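Putative cytoplasmic protein (Salmonella typhimurium LT2, PDB 2Q02) is of unknown function but binds zinc in a xylose isomerase-like TIM barrel and may act as an isomerase. Local coordinates at residues A[8-12]-A[238-244]; A[100-106]-A[134-139]; A[122-126]-A[160-165]; A[166-171]-A[192-198]. One frame throughout, in Å; residues are numbered along the deposited sequence.

Contact 1: residues A[8-12]-A[238-244]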
loop_
_atom_site.group_PDB
_atom_site.type_symbol
_atom_site.label_atom_id
_atom_site.label_comp_id
_atom_site.label_asym_id
_atom_site.label_seq_id
_atom_site.Cartn_x
_atom_site.Cartn_y
_atom_site.Cartn_z
ATOM N N ARG A 8 -1.275 -13.376 7.478
ATOM C CA ARG A 8 -1.648 -12.558 6.318
ATOM C C ARG A 8 -1.655 -11.058 6.593
ATOM O O ARG A 8 -1.887 -10.290 5.672
ATOM C CB ARG A 8 -3.049 -12.929 5.797
ATOM C CG ARG A 8 -3.146 -14.306 5.182
ATOM C CD ARG A 8 -4.591 -14.664 4.847
ATOM N NE ARG A 8 -5.148 -13.750 3.856
ATOM C CZ ARG A 8 -6.438 -13.686 3.515
ATOM N NH1 ARG A 8 -7.334 -14.484 4.067
ATOM N NH2 ARG A 8 -6.847 -12.793 2.623
ATOM N N PHE A 9 -1.450 -10.633 7.836
ATOM C CA PHE A 9 -1.431 -9.195 8.139
ATOM C C PHE A 9 -0.029 -8.616 8.013
ATOM O O PHE A 9 0.965 -9.281 8.311
ATOM C CB PHE A 9 -2.049 -8.900 9.514
ATOM C CG PHE A 9 -3.545 -9.059 9.546
ATOM C CD1 PHE A 9 -4.363 -8.209 8.799
ATOM C CD2 PHE A 9 -4.143 -10.048 10.324
ATOM C CE1 PHE A 9 -5.745 -8.345 8.790
ATOM C CE2 PHE A 9 -5.554 -10.188 10.343
ATOM C CZ PHE A 9 -6.352 -9.330 9.564
ATOM N N CYS A 10 0.038 -7.365 7.550
ATOM C CA CYS A 10 1.318 -6.659 7.296
ATOM C C CYS A 10 1.245 -5.280 7.927
ATOM O O CYS A 10 0.210 -4.619 7.888
ATOM C CB CYS A 10 1.546 -6.516 5.777
ATOM S SG CYS A 10 3.056 -5.656 5.234
ATOM N N ILE A 11 2.332 -4.842 8.534
ATOM C CA ILE A 11 2.335 -3.526 9.132
ATOM C C ILE A 11 3.151 -2.586 8.256
ATOM O O ILE A 11 4.364 -2.762 8.079
ATOM C CB ILE A 11 2.875 -3.538 10.575
ATOM C CG1 ILE A 11 2.271 -4.707 11.388
ATOM C CG2 ILE A 11 2.616 -2.180 11.247
ATOM C CD1 ILE A 11 0.754 -4.740 11.445
ATOM N N ASN A 12 2.468 -1.588 7.712
ATOM C CA ASN A 12 3.124 -0.537 6.962
ATOM C C ASN A 12 3.837 0.437 7.943
ATOM O O ASN A 12 3.283 0.817 8.996
ATOM C CB ASN A 12 2.096 0.180 6.067
ATOM C CG ASN A 12 2.739 1.095 5.045
ATOM O OD1 ASN A 12 3.480 2.004 5.413
ATOM N ND2 ASN A 12 2.441 0.874 3.755
ATOM N N TYR A 238 -10.273 -13.789 -1.993
ATOM C CA TYR A 238 -8.946 -13.194 -1.763
ATOM C C TYR A 238 -8.233 -13.886 -0.607
ATOM O O TYR A 238 -8.765 -13.911 0.502
ATOM C CB TYR A 238 -9.063 -11.697 -1.448
ATOM C CG TYR A 238 -7.739 -10.977 -1.253
ATOM C CD1 TYR A 238 -6.891 -10.736 -2.323
ATOM C CD2 TYR A 238 -7.361 -10.495 -0.007
ATOM C CE1 TYR A 238 -5.671 -10.032 -2.156
ATOM C CE2 TYR A 238 -6.155 -9.790 0.174
ATOM C CZ TYR A 238 -5.313 -9.568 -0.900
ATOM O OH TYR A 238 -4.120 -8.899 -0.723
ATOM N N ARG A 239 -7.029 -14.402 -0.873
ATOM C CA ARG A 239 -6.161 -15.008 0.141
ATOM C C ARG A 239 -4.853 -14.239 0.320
ATOM O O ARG A 239 -3.893 -14.784 0.865
ATOM C CB ARG A 239 -5.818 -16.452 -0.261
ATOM C CG ARG A 239 -7.007 -17.384 -0.311
ATOM C CD ARG A 239 -7.521 -17.700 1.100
ATOM N NE ARG A 239 -8.905 -18.172 1.060
ATOM C CZ ARG A 239 -9.991 -17.417 1.262
ATOM N NH1 ARG A 239 -9.891 -16.122 1.548
ATOM N NH2 ARG A 239 -11.201 -17.977 1.188
ATOM N N GLY A 240 -4.816 -12.982 -0.134
ATOM C CA GLY A 240 -3.593 -12.188 -0.129
ATOM C C GLY A 240 -3.408 -11.410 1.152
ATOM O O GLY A 240 -4.076 -11.657 2.125
ATOM N N ILE A 241 -2.502 -10.453 1.136
ATOM C CA ILE A 241 -2.077 -9.760 2.346
ATOM C C ILE A 241 -2.930 -8.502 2.614
ATOM O O ILE A 241 -3.280 -7.739 1.690
ATOM C CB ILE A 241 -0.572 -9.373 2.248
ATOM C CG1 ILE A 241 0.293 -10.649 2.148
ATOM C CG2 ILE A 241 -0.147 -8.515 3.434
ATOM C CD1 ILE A 241 1.753 -10.413 1.776
ATOM N N TYR A 242 -3.275 -8.314 3.885
ATOM C CA TYR A 242 -3.862 -7.086 4.364
ATOM C C TYR A 242 -2.783 -6.349 5.155
ATOM O O TYR A 242 -2.222 -6.876 6.125
ATOM C CB TYR A 242 -5.063 -7.394 5.263
ATOM C CG TYR A 242 -6.254 -8.009 4.542
ATOM C CD1 TYR A 242 -7.068 -7.228 3.721
ATOM C CD2 TYR A 242 -6.582 -9.369 4.703
ATOM C CE1 TYR A 242 -8.150 -7.765 3.066
ATOM C CE2 TYR A 242 -7.687 -9.927 4.048
ATOM C CZ TYR A 242 -8.456 -9.105 3.226
ATOM O OH TYR A 242 -9.550 -9.598 2.566
ATOM N N ALA A 243 -2.507 -5.122 4.725
ATOM C CA ALA A 243 -1.484 -4.261 5.319
ATOM C C ALA A 243 -2.158 -3.022 5.828
ATOM O O ALA A 243 -2.924 -2.413 5.097
ATOM C CB ALA A 243 -0.429 -3.873 4.281
ATOM N N PHE A 244 -1.847 -2.650 7.071
ATOM C CA PHE A 244 -2.411 -1.478 7.722
ATOM C C PHE A 244 -1.562 -0.254 7.375
ATOM O O PHE A 244 -0.349 -0.268 7.600
ATOM C CB PHE A 244 -2.488 -1.691 9.244
ATOM C CG PHE A 244 -3.549 -2.681 9.656
ATOM C CD1 PHE A 244 -4.894 -2.340 9.594
ATOM C CD2 PHE A 244 -3.206 -3.961 10.086
ATOM C CE1 PHE A 244 -5.884 -3.258 9.957
ATOM C CE2 PHE A 244 -4.194 -4.887 10.479
ATOM C CZ PHE A 244 -5.531 -4.536 10.404
#
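Tyr238 receives Arg8 in two ways: Arg8 NH2 makes a weak hydrogen bond to the Tyr238 carbonyl oxygen and lies 3.5 Å from ring atom Tyr238 CD2. The phenol folds back along its own segment, where its OH donates to Ile241 O. At Arg239 the backbone lies over one face of the Arg8 guanidinium; the two arginine heads come near each other, but Glu234 forms a salt bridge with each, which should offset their like charges. Gly240 supplies the main acceptor. Arg8 NE (2.9 Å) and Arg8 NH2 (3.0 Å) grip Gly240 O side-on, the oxygen lying in the guanidinium plane, and the bend at chi3 (62°) of Arg8 turns the head inward to reach it. Having no side chain, Gly240 can sit against the Tyr238 ring, its N above the ring centre. Next, Ile241 sets its CG2 branch 3.5 Å from Cys10 CB. Tyr242 bonds through both backbone atoms, N to Arg8 O and O to Cys10 N, while its CB rests 3.7 Å from Phe9 CD1 and its OH reaches Glu234. Ala243 turns to the opposite face of the sheet, where its small CB meets Cys10 CB at 3.6 Å. Phe244 donates to Cys10 O and accepts from Asn12 N; its ring lies nearly parallel to that of Phe9 (21°) but slid aside, with little overlap, and both flat side chains pack on helix 256-271. This parallel pairing of the first strand with the last is what closes the eight-stranded TIM barrel.

Contact 2: residues A[100-106]-A[134-139]. With ZN (zinc ion), chain E.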
loop_
_atom_site.group_PDB
_atom_site.type_symbol
_atom_site.label_atom_id
_atom_site.label_comp_id
_atom_site.label_asym_id
_atom_site.label_seq_id
_atom_site.Cartn_x
_atom_site.Cartn_y
_atom_site.Cartn_z
ATOM N N ARG A 100 9.991 -7.524 -1.836
ATOM C CA ARG A 100 9.376 -8.308 -2.893
ATOM C C ARG A 100 8.828 -7.416 -4.014
ATOM O O ARG A 100 8.919 -7.746 -5.194
ATOM C CB ARG A 100 8.206 -9.089 -2.272
ATOM C CG ARG A 100 7.492 -10.044 -3.217
ATOM C CD ARG A 100 6.678 -11.093 -2.406
ATOM N NE ARG A 100 5.245 -10.771 -2.312
ATOM C CZ ARG A 100 4.415 -11.267 -1.396
ATOM N NH1 ARG A 100 4.836 -12.097 -0.443
ATOM N NH2 ARG A 100 3.146 -10.919 -1.427
ATOM N N ALA A 101 8.242 -6.293 -3.624
ATOM C CA ALA A 101 7.508 -5.463 -4.551
ATOM C C ALA A 101 7.825 -3.978 -4.330
ATOM O O ALA A 101 8.269 -3.561 -3.230
ATOM C CB ALA A 101 5.996 -5.716 -4.384
ATOM N N LEU A 102 7.602 -3.191 -5.385
ATOM C CA LEU A 102 7.632 -1.740 -5.279
ATOM C C LEU A 102 6.290 -1.206 -5.781
ATOM O O LEU A 102 5.740 -1.656 -6.813
ATOM C CB LEU A 102 8.809 -1.139 -6.051
ATOM C CG LEU A 102 8.933 0.372 -6.277
ATOM C CD1 LEU A 102 9.199 1.094 -4.981
ATOM C CD2 LEU A 102 10.037 0.654 -7.250
ATOM N N VAL A 103 5.764 -0.241 -5.028
ATOM C CA VAL A 103 4.457 0.341 -5.315
ATOM C C VAL A 103 4.558 1.506 -6.286
ATOM O O VAL A 103 5.446 2.357 -6.169
ATOM C CB VAL A 103 3.788 0.846 -4.014
ATOM C CG1 VAL A 103 2.470 1.553 -4.323
ATOM C CG2 VAL A 103 3.560 -0.294 -3.051
ATOM N N LEU A 104 3.606 1.563 -7.214
ATOM C CA LEU A 104 3.545 2.609 -8.253
ATOM C C LEU A 104 2.253 3.439 -8.115
ATOM O O LEU A 104 1.139 2.889 -8.065
ATOM C CB LEU A 104 3.579 1.965 -9.638
ATOM C CG LEU A 104 4.829 1.141 -9.956
ATOM C CD1 LEU A 104 4.583 0.197 -11.108
ATOM C CD2 LEU A 104 6.017 2.032 -10.289
ATOM N N CYS A 105 2.407 4.758 -8.041
ATOM C CA CYS A 105 1.274 5.650 -7.872
ATOM C C CYS A 105 1.129 6.579 -9.054
ATOM O O CYS A 105 2.129 7.164 -9.502
ATOM C CB CYS A 105 1.454 6.514 -6.618
ATOM S SG CYS A 105 1.241 5.598 -5.076
ATOM N N PRO A 106 -0.123 6.791 -9.514
ATOM C CA PRO A 106 -0.383 7.587 -10.718
ATOM C C PRO A 106 -0.300 9.068 -10.446
ATOM O O PRO A 106 -0.449 9.487 -9.309
ATOM C CB PRO A 106 -1.838 7.242 -11.067
ATOM C CG PRO A 106 -2.486 7.013 -9.704
ATOM C CD PRO A 106 -1.381 6.335 -8.880
ATOM N N ILE A 134 11.939 -7.423 -9.247
ATOM C CA ILE A 134 10.985 -6.839 -8.307
ATOM C C ILE A 134 9.598 -6.864 -8.952
ATOM O O ILE A 134 9.461 -6.619 -10.159
ATOM C CB ILE A 134 11.376 -5.389 -7.907
ATOM C CG1 ILE A 134 12.769 -5.353 -7.255
ATOM C CG2 ILE A 134 10.308 -4.764 -6.990
ATOM C CD1 ILE A 134 12.915 -6.166 -5.960
ATOM N N GLN A 135 8.586 -7.178 -8.146
ATOM C CA GLN A 135 7.188 -7.131 -8.579
ATOM C C GLN A 135 6.668 -5.720 -8.503
ATOM O O GLN A 135 7.092 -4.922 -7.671
ATOM C CB GLN A 135 6.298 -8.033 -7.720
ATOM C CG GLN A 135 6.567 -9.546 -7.885
ATOM C CD GLN A 135 5.947 -10.402 -6.780
ATOM O OE1 GLN A 135 5.101 -9.943 -5.991
ATOM N NE2 GLN A 135 6.380 -11.652 -6.706
ATOM N N GLY A 136 5.740 -5.406 -9.385
ATOM C CA GLY A 136 5.119 -4.087 -9.396
ATOM C C GLY A 136 3.686 -4.121 -8.904
ATOM O O GLY A 136 2.900 -5.006 -9.267
ATOM N N LEU A 137 3.356 -3.148 -8.065
ATOM C CA LEU A 137 2.001 -2.981 -7.583
ATOM C C LEU A 137 1.487 -1.578 -7.977
ATOM O O LEU A 137 2.011 -0.548 -7.507
ATOM C CB LEU A 137 1.955 -3.174 -6.057
ATOM C CG LEU A 137 2.104 -4.588 -5.522
ATOM C CD1 LEU A 137 2.168 -4.560 -4.017
ATOM C CD2 LEU A 137 0.947 -5.465 -6.020
ATOM N N VAL A 138 0.487 -1.551 -8.864
ATOM C CA VAL A 138 -0.136 -0.301 -9.292
ATOM C C VAL A 138 -1.259 0.045 -8.338
ATOM O O VAL A 138 -2.223 -0.718 -8.204
ATOM C CB VAL A 138 -0.709 -0.431 -10.701
ATOM C CG1 VAL A 138 -1.506 0.794 -11.066
ATOM C CG2 VAL A 138 0.429 -0.695 -11.722
ATOM N N GLU A 139 -1.133 1.181 -7.662
ATOM C CA GLU A 139 -2.151 1.620 -6.698
ATOM C C GLU A 139 -2.934 2.800 -7.241
ATOM O O GLU A 139 -2.428 3.923 -7.235
ATOM C CB GLU A 139 -1.512 2.069 -5.394
ATOM C CG GLU A 139 -2.510 2.615 -4.369
ATOM C CD GLU A 139 -1.939 2.672 -2.972
ATOM O OE1 GLU A 139 -0.702 2.732 -2.846
ATOM O OE2 GLU A 139 -2.730 2.663 -2.003
HETATM ZN ZN ZN E . -2.156 2.679 0.035
#
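Leu137 and Ala101 fit as bump and hollow on one face of this parallel strand pair: the small alanine side chain gives the longer leucine a shallow seat, with Leu137 CD1 4.0 Å from Ala101 CB. Further along the same face, Glu139 extends past Val103, its OE1 3.7 Å from Val103 CG1. With CG anti to the backbone N (chi1 177°) and the chain straight beyond, the carboxylate projects far enough for OE2 to bind zinc at 2.1 Å; Asp170, His197 and Glu245 complete the protein ligands. On the other face, Ile134 CG2 nestles 4.0 Å from Leu102 CB, and Leu104 CD1 stands 4.3 Å from Val138 CG2. Between these bumps Gly136 forms a dip, filled by the ring of Phe165. Five nearly straight backbone hydrogen bonds fix the register, from Gln135 N to Arg100 O through to Glu139 N to Leu104 O at 2.9 Å. Beyond the last, the Pro106 ring sets CD against Glu139 O. The two strands are the first and last elements of a beta-alpha-beta crossover, joined through helix 115-130; strand 66-73 flanks the pair on one side and strand 166-170 on the other, while Leu102 and Ile134 pack on helix 81-97.

Contact 3: residues A[122-126]-A[160-165]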
loop_
_atom_site.group_PDB
_atom_site.type_symbol
_atom_site.label_atom_id
_atom_site.label_comp_id
_atom_site.label_asym_id
_atom_site.label_seq_id
_atom_site.Cartn_x
_atom_site.Cartn_y
_atom_site.Cartn_z
ATOM N N ILE A 122 3.469 1.313 -18.103
ATOM C CA ILE A 122 3.434 -0.004 -17.489
ATOM C C ILE A 122 4.370 -0.950 -18.237
ATOM O O ILE A 122 5.112 -1.706 -17.585
ATOM C CB ILE A 122 2.004 -0.590 -17.391
ATOM C CG1 ILE A 122 1.161 0.210 -16.398
ATOM C CG2 ILE A 122 2.025 -2.037 -16.922
ATOM C CD1 ILE A 122 -0.325 -0.081 -16.512
ATOM N N LYS A 123 4.354 -0.911 -19.575
ATOM C CA LYS A 123 5.250 -1.760 -20.391
ATOM C C LYS A 123 6.710 -1.506 -20.061
ATOM O O LYS A 123 7.465 -2.444 -19.808
ATOM C CB LYS A 123 5.042 -1.545 -21.907
ATOM C CG LYS A 123 3.771 -2.196 -22.495
ATOM C CD LYS A 123 3.611 -1.862 -23.994
ATOM C CE LYS A 123 2.455 -2.648 -24.666
ATOM N NZ LYS A 123 1.867 -1.977 -25.888
ATOM N N ARG A 124 7.105 -0.234 -20.100
ATOM C CA ARG A 124 8.486 0.173 -19.826
ATOM C C ARG A 124 8.926 -0.188 -18.406
ATOM O O ARG A 124 10.039 -0.669 -18.180
ATOM C CB ARG A 124 8.652 1.688 -20.023
ATOM C CG ARG A 124 10.085 2.155 -19.708
ATOM C CD ARG A 124 10.397 3.563 -20.199
ATOM N NE ARG A 124 11.830 3.836 -20.072
ATOM C CZ ARG A 124 12.387 5.050 -20.075
ATOM N NH1 ARG A 124 11.636 6.154 -20.164
ATOM N NH2 ARG A 124 13.712 5.164 -19.953
ATOM N N LEU A 125 8.057 0.082 -17.442
ATOM C CA LEU A 125 8.346 -0.242 -16.059
ATOM C C LEU A 125 8.356 -1.739 -15.817
ATOM O O LEU A 125 9.079 -2.195 -14.958
ATOM C CB LEU A 125 7.349 0.427 -15.093
ATOM C CG LEU A 125 7.484 1.949 -14.923
ATOM C CD1 LEU A 125 6.228 2.543 -14.319
ATOM C CD2 LEU A 125 8.688 2.319 -14.089
ATOM N N SER A 126 7.562 -2.509 -16.550
ATOM C CA SER A 126 7.564 -3.966 -16.375
ATOM C C SER A 126 8.921 -4.548 -16.784
ATOM O O SER A 126 9.541 -5.328 -16.046
ATOM C CB SER A 126 6.408 -4.622 -17.124
ATOM O OG SER A 126 5.195 -4.287 -16.462
ATOM N N GLU A 160 -3.560 -5.007 -21.083
ATOM C CA GLU A 160 -3.242 -4.489 -22.405
ATOM C C GLU A 160 -1.730 -4.320 -22.593
ATOM O O GLU A 160 -1.197 -4.540 -23.683
ATOM C CB GLU A 160 -3.942 -3.155 -22.555
ATOM C CG GLU A 160 -3.924 -2.575 -23.915
ATOM C CD GLU A 160 -4.617 -1.249 -23.905
ATOM O OE1 GLU A 160 -5.713 -1.154 -23.280
ATOM O OE2 GLU A 160 -4.058 -0.313 -24.515
ATOM N N ALA A 161 -1.059 -3.956 -21.503
ATOM C CA ALA A 161 0.396 -3.858 -21.449
ATOM C C ALA A 161 1.121 -5.218 -21.470
ATOM O O ALA A 161 2.339 -5.273 -21.699
ATOM C CB ALA A 161 0.809 -3.077 -20.205
ATOM N N GLY A 162 0.378 -6.306 -21.258
ATOM C CA GLY A 162 0.959 -7.647 -21.173
ATOM C C GLY A 162 1.899 -7.792 -19.976
ATOM O O GLY A 162 2.917 -8.494 -20.054
ATOM N N SER A 163 1.551 -7.128 -18.871
ATOM C CA SER A 163 2.430 -7.000 -17.716
ATOM C C SER A 163 2.089 -8.002 -16.621
ATOM O O SER A 163 0.929 -8.342 -16.417
ATOM C CB SER A 163 2.298 -5.588 -17.149
ATOM O OG SER A 163 2.793 -5.486 -15.814
ATOM N N PRO A 164 3.093 -8.457 -15.872
ATOM C CA PRO A 164 2.831 -9.279 -14.676
ATOM C C PRO A 164 2.433 -8.482 -13.424
ATOM O O PRO A 164 2.167 -9.078 -12.382
ATOM C CB PRO A 164 4.195 -9.919 -14.404
ATOM C CG PRO A 164 5.172 -8.857 -14.858
ATOM C CD PRO A 164 4.538 -8.240 -16.074
ATOM N N PHE A 165 2.424 -7.158 -13.518
ATOM C CA PHE A 165 2.031 -6.301 -12.408
ATOM C C PHE A 165 0.644 -6.620 -11.913
ATOM O O PHE A 165 -0.171 -7.209 -12.635
ATOM C CB PHE A 165 2.065 -4.810 -12.785
ATOM C CG PHE A 165 3.454 -4.206 -12.880
ATOM C CD1 PHE A 165 4.614 -4.982 -12.774
ATOM C CD2 PHE A 165 3.590 -2.842 -13.106
ATOM C CE1 PHE A 165 5.874 -4.402 -12.882
ATOM C CE2 PHE A 165 4.841 -2.255 -13.201
ATOM C CZ PHE A 165 5.990 -3.030 -13.078
#
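The Phe165 ring carries Ser126 OG over the centre of one face, 3.5 Å above its plane. Leu125 O and Ile122 CG2 approach the ring obliquely, and Leu125 CB comes to 4.1 Å from Phe165 CE2; outside the two segments the Phe129 ring meets it at about 55°. The serine oxygen over the face is already engaged: Ser126 OG donates to Ile122 O, one helical turn back, and accepts from Ser163 OG at 2.8 Å. Ile122 O thus takes two donors, for Ser126 N and Ser126 OG reach it from opposite faces of the carbonyl plane. Ser163 in turn accepts from Phe165 N at 2.9 Å, an ST turn that ties the hydroxyl to the backbone just where the phenylalanine begins. A serine suits both places, being short enough for the two hydroxyls to meet and able to donate and accept at once. Because OG of Ser163 lies anti to the backbone N (chi1 162°), it points back toward the helix. Alongside this polar relay, the Ile122 CG2 branch rests against both Ala161 CB (3.7 Å) and Ser163 CB (3.6 Å). The methyl of Ala161 is small enough to let the helix come close, and the extended Lys123 chain passes over it with CG 3.5 Å from Ala161 O. Gly162, whose positive phi (64°) glycine takes easily, forms the Schellman motif that ends helix 151-161. The arrangement belongs to the outer layer of a TIM barrel: one peripheral helix packs against the turn that leads from the next helix, 151-161, into strand 166-170.

Contact 4: residues A[166-171]-A[192-198]. With ZN (zinc ion), chain E.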
loop_
_atom_site.group_PDB
_atom_site.type_symbol
_atom_site.label_atom_id
_atom_site.label_comp_id
_atom_site.label_asym_id
_atom_site.label_seq_id
_atom_site.Cartn_x
_atom_site.Cartn_y
_atom_site.Cartn_z
ATOM N N LYS A 166 0.399 -6.248 -10.650
ATOM C CA LYS A 166 -0.908 -6.413 -10.027
ATOM C C LYS A 166 -1.391 -5.097 -9.412
ATOM O O LYS A 166 -0.635 -4.153 -9.233
ATOM C CB LYS A 166 -0.855 -7.497 -8.956
ATOM C CG LYS A 166 -0.833 -8.932 -9.485
ATOM C CD LYS A 166 -0.548 -9.914 -8.356
ATOM C CE LYS A 166 -1.129 -11.294 -8.609
ATOM N NZ LYS A 166 -0.224 -12.220 -9.340
ATOM N N VAL A 167 -2.662 -5.051 -9.062
ATOM C CA VAL A 167 -3.238 -3.861 -8.490
ATOM C C VAL A 167 -3.157 -3.914 -6.966
ATOM O O VAL A 167 -3.352 -4.977 -6.355
ATOM C CB VAL A 167 -4.725 -3.675 -8.964
ATOM C CG1 VAL A 167 -5.522 -2.787 -8.019
ATOM C CG2 VAL A 167 -4.758 -3.121 -10.378
ATOM N N LEU A 168 -2.857 -2.755 -6.376
ATOM C CA LEU A 168 -2.872 -2.565 -4.945
ATOM C C LEU A 168 -4.202 -1.873 -4.572
ATOM O O LEU A 168 -4.438 -0.698 -4.900
ATOM C CB LEU A 168 -1.676 -1.710 -4.540
ATOM C CG LEU A 168 -1.312 -1.749 -3.068
ATOM C CD1 LEU A 168 -0.032 -0.902 -2.841
ATOM C CD2 LEU A 168 -2.493 -1.301 -2.157
ATOM N N LEU A 169 -5.075 -2.629 -3.916
ATOM C CA LEU A 169 -6.372 -2.121 -3.545
ATOM C C LEU A 169 -6.264 -1.447 -2.165
ATOM O O LEU A 169 -5.995 -2.086 -1.152
ATOM C CB LEU A 169 -7.393 -3.268 -3.546
ATOM C CG LEU A 169 -8.883 -2.927 -3.645
ATOM C CD1 LEU A 169 -9.649 -4.234 -3.651
ATOM C CD2 LEU A 169 -9.381 -2.019 -2.516
ATOM N N ASP A 170 -6.484 -0.152 -2.138
ATOM C CA ASP A 170 -6.453 0.604 -0.906
ATOM C C ASP A 170 -7.896 1.031 -0.530
ATOM O O ASP A 170 -8.570 1.719 -1.307
ATOM C CB ASP A 170 -5.546 1.788 -1.153
ATOM C CG ASP A 170 -5.269 2.564 0.069
ATOM O OD1 ASP A 170 -6.245 2.946 0.736
ATOM O OD2 ASP A 170 -4.079 2.800 0.340
ATOM N N THR A 171 -8.386 0.598 0.636
ATOM C CA THR A 171 -9.804 0.800 0.985
ATOM C C THR A 171 -10.214 2.281 1.022
ATOM O O THR A 171 -11.356 2.608 0.721
ATOM C CB THR A 171 -10.172 0.194 2.333
ATOM O OG1 THR A 171 -9.316 0.745 3.341
ATOM C CG2 THR A 171 -10.059 -1.334 2.295
ATOM N N ALA A 192 -5.843 -10.810 -9.439
ATOM C CA ALA A 192 -4.906 -9.778 -9.932
ATOM C C ALA A 192 -4.811 -8.576 -8.998
ATOM O O ALA A 192 -4.353 -7.484 -9.412
ATOM C CB ALA A 192 -5.331 -9.300 -11.311
ATOM N N ILE A 193 -5.272 -8.776 -7.767
ATOM C CA ILE A 193 -5.096 -7.817 -6.683
ATOM C C ILE A 193 -3.916 -8.355 -5.879
ATOM O O ILE A 193 -4.012 -9.440 -5.281
ATOM C CB ILE A 193 -6.366 -7.742 -5.782
ATOM C CG1 ILE A 193 -7.499 -7.024 -6.506
ATOM C CG2 ILE A 193 -6.080 -7.012 -4.459
ATOM C CD1 ILE A 193 -8.836 -7.197 -5.814
ATOM N N GLY A 194 -2.817 -7.612 -5.844
ATOM C CA GLY A 194 -1.585 -8.119 -5.223
ATOM C C GLY A 194 -1.417 -7.793 -3.750
ATOM O O GLY A 194 -0.629 -8.435 -3.047
ATOM N N LEU A 195 -2.129 -6.766 -3.295
ATOM C CA LEU A 195 -2.070 -6.351 -1.904
ATOM C C LEU A 195 -3.263 -5.482 -1.584
ATOM O O LEU A 195 -3.849 -4.880 -2.483
ATOM C CB LEU A 195 -0.796 -5.578 -1.677
ATOM C CG LEU A 195 -0.498 -5.014 -0.304
ATOM C CD1 LEU A 195 -0.312 -6.122 0.653
ATOM C CD2 LEU A 195 0.770 -4.150 -0.377
ATOM N N VAL A 196 -3.630 -5.436 -0.307
ATOM C CA VAL A 196 -4.698 -4.544 0.154
ATOM C C VAL A 196 -4.179 -3.666 1.288
ATOM O O VAL A 196 -3.491 -4.161 2.188
ATOM C CB VAL A 196 -5.966 -5.316 0.608
ATOM C CG1 VAL A 196 -7.010 -4.370 1.130
ATOM C CG2 VAL A 196 -6.532 -6.151 -0.558
ATOM N N HIS A 197 -4.483 -2.366 1.196
ATOM C CA HIS A 197 -4.119 -1.374 2.192
ATOM C C HIS A 197 -5.387 -0.969 2.957
ATOM O O HIS A 197 -6.382 -0.530 2.348
ATOM C CB HIS A 197 -3.505 -0.121 1.553
ATOM C CG HIS A 197 -2.038 -0.220 1.265
ATOM N ND1 HIS A 197 -1.343 0.790 0.646
ATOM C CD2 HIS A 197 -1.140 -1.208 1.489
ATOM C CE1 HIS A 197 -0.077 0.439 0.510
ATOM N NE2 HIS A 197 0.073 -0.773 1.011
ATOM N N LEU A 198 -5.337 -1.120 4.285
ATOM C CA LEU A 198 -6.452 -0.851 5.164
ATOM C C LEU A 198 -6.089 0.348 6.039
ATOM O O LEU A 198 -4.918 0.559 6.421
ATOM C CB LEU A 198 -6.770 -2.057 6.059
ATOM C CG LEU A 198 -7.081 -3.436 5.454
ATOM C CD1 LEU A 198 -7.213 -4.509 6.566
ATOM C CD2 LEU A 198 -8.330 -3.382 4.608
HETATM ZN ZN ZN E . -2.156 2.679 0.035
#
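Asp170 and His197, paired on adjacent parallel strands of the TIM barrel, both bind the zinc ion: Asp170 OD2 at 1.9 Å and His197 ND1 at 2.1 Å. The carboxylate stands almost upright to the imidazole (planes 81° apart), with OD2 at the edge of the ring, in its plane, and 3.2 Å from His197 CB. Glu139 and Glu245 supply the other protein ligands. Around this shell, Leu168 covers one face of the imidazole in a CH-pi contact, its CD2 3.7 Å from the His197 ring centroid and 14° off the normal; a branched apolar residue suits this spot because it can blanket the ring without competing for the metal. His197 NE2 is hydrogen-bonded to Glu37, probably as the donor, since ND1 is taken by the zinc, and Arg215 holds Asp170 OD2, so both of these ligands have a second-shell partner. Backbone bonds set the ligands' height: His197 N donates to Leu169 O, and Leu169 N to Leu195 O. On the outward face, Leu169 CD1 packs 3.8 Å from Ile193 CD1. A beta bulge between Val167 and Leu168 shifts the register by one, with Gly194, lacking a side chain, tucked against Lys166 CB. Asp170 is also the N-cap of the following helix, whose first residue, Thr171, fastens the strand end: its N donates to His197 O at 2.9 Å, and its CG2 sits 3.5 Å from Leu198 CD2.

From the N terminus, strand 9-12 opens the longest loop, which contact 1 closes only at strand 242-244; the other three contacts nest within it. Contact 2 opens at 100-106 and closes at 134-139. Contact 3 crosses it, starting at 122-126 on the intervening helix and closing at 160-165, so barrel wall and outer helices are interlocked there. Contact 4 follows in series, opening at 166-171 directly after contact 3 and closing at 192-198. Contacts 2 and 4 sit on neighbouring strands and share the zinc ion, while contact 4 adjoins contact 1 through strands 193-198 and 242-244, carrying the sheet round to its seam.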